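Local coordinates for Exo-1,3/1,4-beta-glucanase (Pseudoalteromonas sp., PDB 3RRX), which probably hydrolyses beta-1,3- and beta-1,4-linked glucans as an exo-acting glucanase with a family 3 glycoside hydrolase architecture, at residues A[393-398]-A[560-565]; A[573-578]-A[609-614]. The protein carries 1 engineered substitution. All coordinates share one frame; numbering follows the deposited sequence.

Contact 1 (A[393-398]-A[560-565]); sequences AVRKSL and VADVLL
The polar part of this helix-helix contact is a salt bridge between R395 and D562. R395 NH1 donates to D562 OD2 at 2.9 Å (N-H...O angle 155°); the oxygen lies in the guanidinium plane, whereas the nitrogen meets the carboxylate from above its plane. A bend at chi3 (-67°) turns the guanidinium back toward the acid, and R395 CD rests 3.5 Å from D562 CB. D562 has further partners: R391 shares OD2, and Q460 donates to OD1. F574 forms a cation-pi contact with R395. With an alanine here the NH1 bond is gone, and D562 would probably be left with R391 as its cationic partner and F574 without its cation-pi mate.

In the apolar part, L398 CD1 sits 4.1 Å from V563 CB and approaches L564 CD1, while L398 CD2 and V394 CG1 both reach V560 CG2. R395 CB lies 4.0 Å from V563 CG2. The axes of 393-397 and 560-564 approach to 8.9 Å and cross at -47°. L398 follows the helix, leads into strand 399-403 and packs on V548 and A550 of strand 546-551.

The helices thus meet beside the mixed sheet through aliphatic packing and a buried carboxylate, its charge probably stabilised by two arginines and an amide.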
ATOM      1  N   ALA A 393       9.260  -1.493 -12.558  1.00 12.74           N
ATOM      2  CA  ALA A 393       9.368  -1.237 -11.124  1.00 11.58           C
ATOM      3  C   ALA A 393      10.054  -2.397 -10.411  1.00 11.93           C
ATOM      4  O   ALA A 393      10.873  -2.181  -9.516  1.00 13.33           O
ATOM      5  CB  ALA A 393       8.010  -0.963 -10.518  1.00 10.78           C
ATOM      6  N   VAL A 394       9.734  -3.629 -10.812  1.00  9.51           N
ATOM      7  CA  VAL A 394      10.406  -4.796 -10.242  1.00 11.98           C
ATOM      8  C   VAL A 394      11.917  -4.704 -10.465  1.00 13.64           C
ATOM      9  O   VAL A 394      12.699  -4.848  -9.523  1.00 12.60           O
ATOM     10  CB  VAL A 394       9.872  -6.126 -10.844  1.00 14.76           C
ATOM     11  CG1 VAL A 394      10.757  -7.308 -10.411  1.00 11.55           C
ATOM     12  CG2 VAL A 394       8.426  -6.360 -10.444  1.00 10.88           C
ATOM     13  N   ARG A 395      12.325  -4.459 -11.708  1.00 11.46           N
ATOM     14  CA  ARG A 395      13.754  -4.397 -12.033  1.00 12.86           C
ATOM     15  C   ARG A 395      14.478  -3.376 -11.175  1.00 13.44           C
ATOM     16  O   ARG A 395      15.591  -3.614 -10.707  1.00 14.05           O
ATOM     17  CB  ARG A 395      13.971  -4.029 -13.501  1.00 14.54           C
ATOM     18  CG  ARG A 395      13.513  -5.075 -14.509  1.00 14.54           C
ATOM     19  CD  ARG A 395      14.067  -4.754 -15.897  1.00 15.14           C
ATOM     20  NE  ARG A 395      13.510  -3.520 -16.459  1.00 16.03           N
ATOM     21  CZ  ARG A 395      12.489  -3.497 -17.312  1.00 19.04           C
ATOM     22  NH1 ARG A 395      11.929  -4.636 -17.695  1.00 19.83           N
ATOM     23  NH2 ARG A 395      12.038  -2.347 -17.792  1.00 19.11           N
ATOM     24  N   LYS A 396      13.842  -2.231 -10.977  1.00 14.89           N
ATOM     25  CA  LYS A 396      14.464  -1.127 -10.256  1.00 13.36           C
ATOM     26  C   LYS A 396      14.436  -1.309  -8.735  1.00 13.10           C
ATOM     27  O   LYS A 396      15.209  -0.675  -8.015  1.00 12.85           O
ATOM     28  CB  LYS A 396      13.801   0.196 -10.657  1.00 12.65           C
ATOM     29  CG  LYS A 396      14.073   0.582 -12.107  1.00 16.25           C
ATOM     30  CD  LYS A 396      13.417   1.907 -12.477  1.00 16.01           C
ATOM     31  CE  LYS A 396      13.875   2.376 -13.859  1.00 20.78           C
ATOM     32  NZ  LYS A 396      13.174   3.629 -14.265  1.00 21.61           N
ATOM     33  N   SER A 397      13.551  -2.176  -8.251  1.00 12.49           N
ATOM     34  CA  SER A 397      13.399  -2.389  -6.812  1.00 12.26           C
ATOM     35  C   SER A 397      14.455  -3.341  -6.224  1.00 12.53           C
ATOM     36  O   SER A 397      14.716  -3.312  -5.018  1.00 13.28           O
ATOM     37  CB  SER A 397      12.005  -2.950  -6.504  1.00 12.80           C
ATOM     38  OG  SER A 397      11.914  -4.308  -6.925  1.00 12.29           O
ATOM     39  N   LEU A 398      15.041  -4.198  -7.061  1.00 10.86           N
ATOM     40  CA  LEU A 398      15.926  -5.253  -6.561  1.00 10.17           C
ATOM     41  C   LEU A 398      17.211  -4.649  -6.004  1.00 14.15           C
ATOM     42  O   LEU A 398      17.788  -3.751  -6.611  1.00 13.44           O
ATOM     43  CB  LEU A 398      16.286  -6.262  -7.665  1.00 13.23           C
ATOM     44  CG  LEU A 398      15.176  -6.828  -8.571  1.00 14.78           C
ATOM     45  CD1 LEU A 398      15.770  -7.836  -9.574  1.00 15.42           C
ATOM     46  CD2 LEU A 398      14.096  -7.498  -7.745  1.00 10.66           C
ATOM     47  N   VAL A 560      12.662 -10.113 -12.429  1.00 11.67           N
ATOM     48  CA  VAL A 560      13.825 -10.731 -11.796  1.00 13.81           C
ATOM     49  C   VAL A 560      14.784 -11.314 -12.849  1.00 13.83           C
ATOM     50  O   VAL A 560      15.990 -11.068 -12.814  1.00 14.37           O
ATOM     51  CB  VAL A 560      13.402 -11.804 -10.756  1.00 11.85           C
ATOM     52  CG1 VAL A 560      14.624 -12.548 -10.214  1.00 14.57           C
ATOM     53  CG2 VAL A 560      12.633 -11.143  -9.600  1.00 12.72           C
ATOM     54  N   ALA A 561      14.244 -12.080 -13.793  1.00 13.84           N
ATOM     55  CA  ALA A 561      15.047 -12.607 -14.899  1.00 12.59           C
ATOM     56  C   ALA A 561      15.744 -11.504 -15.705  1.00 14.59           C
ATOM     57  O   ALA A 561      16.892 -11.669 -16.114  1.00 14.99           O
ATOM     58  CB  ALA A 561      14.171 -13.482 -15.836  1.00 14.00           C
ATOM     59  N   ASP A 562      15.044 -10.395 -15.947  1.00 13.27           N
ATOM     60  CA  ASP A 562      15.596  -9.278 -16.726  1.00 14.54           C
ATOM     61  C   ASP A 562      16.949  -8.808 -16.188  1.00 18.93           C
ATOM     62  O   ASP A 562      17.828  -8.414 -16.957  1.00 17.42           O
ATOM     63  CB  ASP A 562      14.665  -8.059 -16.701  1.00 17.49           C
ATOM     64  CG  ASP A 562      13.395  -8.253 -17.504  1.00 18.17           C
ATOM     65  OD1 ASP A 562      13.346  -9.145 -18.382  1.00 20.28           O
ATOM     66  OD2 ASP A 562      12.434  -7.489 -17.249  1.00 17.09           O
ATOM     67  N   VAL A 563      17.092  -8.800 -14.865  1.00 14.55           N
ATOM     68  CA  VAL A 563      18.330  -8.336 -14.247  1.00 14.08           C
ATOM     69  C   VAL A 563      19.341  -9.466 -13.998  1.00 13.74           C
ATOM     70  O   VAL A 563      20.533  -9.288 -14.227  1.00 16.87           O
ATOM     71  CB  VAL A 563      18.057  -7.572 -12.928  1.00 13.83           C
ATOM     72  CG1 VAL A 563      19.372  -7.178 -12.248  1.00 14.28           C
ATOM     73  CG2 VAL A 563      17.178  -6.333 -13.198  1.00 15.49           C
ATOM     74  N   LEU A 564      18.868 -10.617 -13.529  1.00 13.58           N
ATOM     75  CA  LEU A 564      19.763 -11.708 -13.141  1.00 15.43           C
ATOM     76  C   LEU A 564      20.408 -12.433 -14.322  1.00 17.73           C
ATOM     77  O   LEU A 564      21.505 -12.977 -14.186  1.00 17.58           O
ATOM     78  CB  LEU A 564      19.034 -12.729 -12.257  1.00 13.71           C
ATOM     79  CG  LEU A 564      19.047 -12.454 -10.748  1.00 20.72           C
ATOM     80  CD1 LEU A 564      18.444 -11.085 -10.418  1.00 17.38           C
ATOM     81  CD2 LEU A 564      18.306 -13.569 -10.018  1.00 19.82           C
ATOM     82  N   LEU A 565      19.723 -12.458 -15.464  1.00 15.49           N
ATOM     83  CA  LEU A 565      20.214 -13.191 -16.640  1.00 16.86           C
ATOM     84  C   LEU A 565      20.843 -12.269 -17.679  1.00 18.60           C
ATOM     85  O   LEU A 565      20.440 -11.122 -17.808  1.00 20.57           O
ATOM     86  CB  LEU A 565      19.068 -13.949 -17.315  1.00 15.26           C
ATOM     87  CG  LEU A 565      18.294 -15.003 -16.516  1.00 17.21           C
ATOM     88  CD1 LEU A 565      17.287 -15.714 -17.429  1.00 16.52           C
ATOM     89  CD2 LEU A 565      19.249 -16.012 -15.912  1.00 16.37           C
TER

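Contact 2 (A[573-578]-A[609-614]); sequences QFDFTG and GLTYQD
Segments 573-578 and 609-614 are irregular loops running roughly antiparallel, 147° apart end to end, and approach most closely at F576 and T611, whose CA atoms are 5.2 Å apart. In the second loop a type I turn spans T611 to D614.

D575 meets the start of this turn with its carboxylate. With CG anti to the backbone N, OD1 accepts the Y612 N-H through its syn lone pair; the bond is 2.8 Å long and nearly straight at 171°. A weak bond from F576 N reaches the same oxygen. The carboxylate also slides past the Y612 side chain, its plane nearly parallel to that of the ring, and OD1 lies 3.3 Å from Y612 CG. The other oxygen, OD2, accepts from a water that also donates to Q613 OE1. Within the turn, T611 OG1 accepts from Q613 N as an ST turn, and D614 OD2 takes the T611 N-H.

The next residue, F576, meets the same tyrosine ring. It directs its edge toward the face of Y612 in an offset edge-to-face stack, centroids 5.4 Å apart and planes at 85°. F576 CE2 comes within 3.6 Å of Y612 CZ. F576 CB touches L610 O at 3.5 Å, while T611 CG2 packs against F576 O. Farther along, a second water donates to both G578 O and L610 O.

Two loops without strand pairing are therefore joined by a carboxylate binding a turn N-H, by nearly perpendicular rings and by two bridging waters. The acid's bond to Y612 N probably helps hold the first part of the turn against the other loop, and the ring pair supplies the apolar side of the junction.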
ATOM      1  N   GLN A 573      21.757  -7.421 -19.803  1.00 23.90           N
ATOM      2  CA  GLN A 573      20.585  -6.740 -20.351  1.00 20.20           C
ATOM      3  C   GLN A 573      20.104  -5.590 -19.462  1.00 21.66           C
ATOM      4  O   GLN A 573      19.826  -4.498 -19.956  1.00 24.49           O
ATOM      5  CB  GLN A 573      19.455  -7.718 -20.691  1.00 25.21           C
ATOM      6  CG  GLN A 573      19.220  -8.810 -19.677  1.00 26.79           C
ATOM      7  CD  GLN A 573      18.026  -9.696 -20.031  1.00 26.85           C
ATOM      8  OE1 GLN A 573      17.286  -9.422 -20.980  1.00 28.11           O
ATOM      9  NE2 GLN A 573      17.834 -10.757 -19.261  1.00 21.08           N
ATOM     10  N   PHE A 574      20.011  -5.834 -18.157  1.00 19.66           N
ATOM     11  CA  PHE A 574      19.736  -4.773 -17.189  1.00 18.39           C
ATOM     12  C   PHE A 574      20.675  -4.937 -15.999  1.00 19.99           C
ATOM     13  O   PHE A 574      20.885  -6.049 -15.526  1.00 22.40           O
ATOM     14  CB  PHE A 574      18.292  -4.855 -16.693  1.00 20.92           C
ATOM     15  CG  PHE A 574      17.264  -4.521 -17.736  1.00 18.32           C
ATOM     16  CD1 PHE A 574      16.828  -3.214 -17.899  1.00 21.17           C
ATOM     17  CD2 PHE A 574      16.720  -5.512 -18.537  1.00 21.91           C
ATOM     18  CE1 PHE A 574      15.873  -2.899 -18.854  1.00 21.39           C
ATOM     19  CE2 PHE A 574      15.759  -5.206 -19.490  1.00 22.75           C
ATOM     20  CZ  PHE A 574      15.340  -3.897 -19.649  1.00 21.90           C
ATOM     21  N   ASP A 575      21.240  -3.839 -15.509  1.00 19.03           N
ATOM     22  CA  ASP A 575      22.079  -3.899 -14.316  1.00 19.40           C
ATOM     23  C   ASP A 575      21.173  -3.596 -13.120  1.00 21.15           C
ATOM     24  O   ASP A 575      20.062  -3.107 -13.299  1.00 18.39           O
ATOM     25  CB  ASP A 575      23.208  -2.862 -14.425  1.00 23.03           C
ATOM     26  CG  ASP A 575      24.389  -3.143 -13.479  1.00 24.64           C
ATOM     27  OD1 ASP A 575      24.257  -3.944 -12.530  1.00 20.23           O
ATOM     28  OD2 ASP A 575      25.462  -2.532 -13.684  1.00 25.10           O
ATOM     29  N   PHE A 576      21.631  -3.904 -11.910  1.00 16.69           N
ATOM     30  CA  PHE A 576      20.941  -3.468 -10.699  1.00 17.93           C
ATOM     31  C   PHE A 576      21.024  -1.955 -10.572  1.00 22.25           C
ATOM     32  O   PHE A 576      22.046  -1.358 -10.912  1.00 19.64           O
ATOM     33  CB  PHE A 576      21.569  -4.111  -9.463  1.00 14.62           C
ATOM     34  CG  PHE A 576      21.238  -5.567  -9.306  1.00 15.97           C
ATOM     35  CD1 PHE A 576      20.140  -5.966  -8.551  1.00 13.54           C
ATOM     36  CD2 PHE A 576      22.013  -6.542  -9.925  1.00 13.90           C
ATOM     37  CE1 PHE A 576      19.831  -7.319  -8.413  1.00 11.98           C
ATOM     38  CE2 PHE A 576      21.720  -7.880  -9.782  1.00 12.61           C
ATOM     39  CZ  PHE A 576      20.626  -8.272  -9.027  1.00 12.66           C
ATOM     40  N   THR A 577      19.952  -1.340 -10.078  1.00 18.08           N
ATOM     41  CA  THR A 577      19.937   0.097  -9.823  1.00 19.03           C
ATOM     42  C   THR A 577      19.422   0.423  -8.422  1.00 21.35           C
ATOM     43  O   THR A 577      19.678   1.505  -7.904  1.00 18.39           O
ATOM     44  CB  THR A 577      19.080   0.856 -10.870  1.00 23.27           C
ATOM     45  OG1 THR A 577      17.787   0.250 -10.960  1.00 19.29           O
ATOM     46  CG2 THR A 577      19.740   0.812 -12.249  1.00 24.01           C
ATOM     47  N   GLY A 578      18.700  -0.512  -7.807  1.00 15.69           N
ATOM     48  CA  GLY A 578      18.100  -0.277  -6.507  1.00 13.91           C
ATOM     49  C   GLY A 578      19.125  -0.101  -5.393  1.00 18.58           C
ATOM     50  O   GLY A 578      20.236  -0.633  -5.472  1.00 15.49           O
ATOM     51  N   GLY A 609      23.915  -0.724  -2.299  1.00 14.70           N
ATOM     52  CA  GLY A 609      23.428  -1.653  -3.308  1.00 12.69           C
ATOM     53  C   GLY A 609      24.497  -1.875  -4.357  1.00 20.09           C
ATOM     54  O   GLY A 609      24.944  -0.923  -4.993  1.00 18.28           O
ATOM     55  N   LEU A 610      24.914  -3.125  -4.536  1.00 14.95           N
ATOM     56  CA  LEU A 610      25.936  -3.439  -5.530  1.00 18.58           C
ATOM     57  C   LEU A 610      25.383  -3.352  -6.945  1.00 20.98           C
ATOM     58  O   LEU A 610      24.167  -3.424  -7.162  1.00 18.23           O
ATOM     59  CB  LEU A 610      26.508  -4.839  -5.297  1.00 15.93           C
ATOM     60  CG  LEU A 610      27.182  -5.135  -3.955  1.00 17.36           C
ATOM     61  CD1 LEU A 610      27.629  -6.595  -3.917  1.00 16.58           C
ATOM     62  CD2 LEU A 610      28.359  -4.200  -3.677  1.00 22.27           C
ATOM     63  N   THR A 611      26.280  -3.190  -7.912  1.00 18.10           N
ATOM     64  CA  THR A 611      25.912  -3.325  -9.316  1.00 17.62           C
ATOM     65  C   THR A 611      26.941  -4.215  -9.991  1.00 20.68           C
ATOM     66  O   THR A 611      27.955  -4.574  -9.397  1.00 17.99           O
ATOM     67  CB  THR A 611      25.905  -1.978 -10.060  1.00 24.16           C
ATOM     68  OG1 THR A 611      27.254  -1.532 -10.247  1.00 21.04           O
ATOM     69  CG2 THR A 611      25.106  -0.920  -9.289  1.00 20.72           C
ATOM     70  N   TYR A 612      26.683  -4.558 -11.246  1.00 20.43           N
ATOM     71  CA  TYR A 612      27.605  -5.392 -12.001  1.00 21.49           C
ATOM     72  C   TYR A 612      28.935  -4.681 -12.270  1.00 24.19           C
ATOM     73  O   TYR A 612      29.920  -5.319 -12.627  1.00 26.63           O
ATOM     74  CB  TYR A 612      26.950  -5.837 -13.306  1.00 20.64           C
ATOM     75  CG  TYR A 612      25.779  -6.782 -13.105  1.00 18.53           C
ATOM     76  CD1 TYR A 612      25.714  -7.613 -11.995  1.00 16.65           C
ATOM     77  CD2 TYR A 612      24.742  -6.840 -14.029  1.00 19.85           C
ATOM     78  CE1 TYR A 612      24.647  -8.488 -11.811  1.00 15.81           C
ATOM     79  CE2 TYR A 612      23.672  -7.707 -13.854  1.00 16.63           C
ATOM     80  CZ  TYR A 612      23.634  -8.535 -12.752  1.00 17.03           C
ATOM     81  OH  TYR A 612      22.570  -9.405 -12.586  1.00 15.86           O
ATOM     82  N   GLN A 613      28.966  -3.365 -12.085  1.00 21.65           N
ATOM     83  CA  GLN A 613      30.213  -2.616 -12.244  1.00 27.01           C
ATOM     84  C   GLN A 613      31.143  -2.768 -11.039  1.00 28.91           C
ATOM     85  O   GLN A 613      32.332  -2.468 -11.130  1.00 33.53           O
ATOM     86  CB  GLN A 613      29.935  -1.135 -12.517  1.00 30.99           C
ATOM     87  CG  GLN A 613      29.276  -0.876 -13.860  1.00 36.76           C
ATOM     88  CD  GLN A 613      30.103  -1.414 -15.013  1.00 47.07           C
ATOM     89  OE1 GLN A 613      29.615  -2.193 -15.832  1.00 49.74           O
ATOM     90  NE2 GLN A 613      31.366  -1.002 -15.079  1.00 46.82           N
ATOM     91  N   ASP A 614      30.604  -3.224  -9.910  1.00 26.81           N
ATOM     92  CA  ASP A 614      31.425  -3.452  -8.721  1.00 27.03           C
ATOM     93  C   ASP A 614      32.148  -4.790  -8.778  1.00 32.05           C
ATOM     94  O   ASP A 614      31.666  -5.744  -9.385  1.00 26.54           O
ATOM     95  CB  ASP A 614      30.571  -3.399  -7.455  1.00 25.11           C
ATOM     96  CG  ASP A 614      29.924  -2.057  -7.258  1.00 32.59           C
ATOM     97  OD1 ASP A 614      30.619  -1.030  -7.434  1.00 30.09           O
ATOM     98  OD2 ASP A 614      28.717  -2.025  -6.945  1.00 29.55           O
TER
HETATM   99  O   HOH W   1      26.813  -2.858 -15.901  1.00 37.21           O
HETATM  100  O   HOH W   2      21.719  -3.126  -5.866  1.00 15.70           O

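Contacts 1 and 2 illustrate how a helix pair and a loop pair can share one packed region: their centres are about 10 Å apart, and residues of both meet directly. V563 O lies 2.6 Å from Y612 OH and L565 O lies 3.0 Å from Q573 NE2, both probable hydrogen bonds that tie the end of helix 558-564 to the loops. F576 touches L398, V563 and L564, continuing the apolar layer of contact 1 into contact 2, while F574 lies against D562. Contact 1 closes along the chain before contact 2 opens. Both lie away from the sodium and calcium sites; together they join helix 384-397, helix 558-564 and the loops after it, beside the mixed sheet.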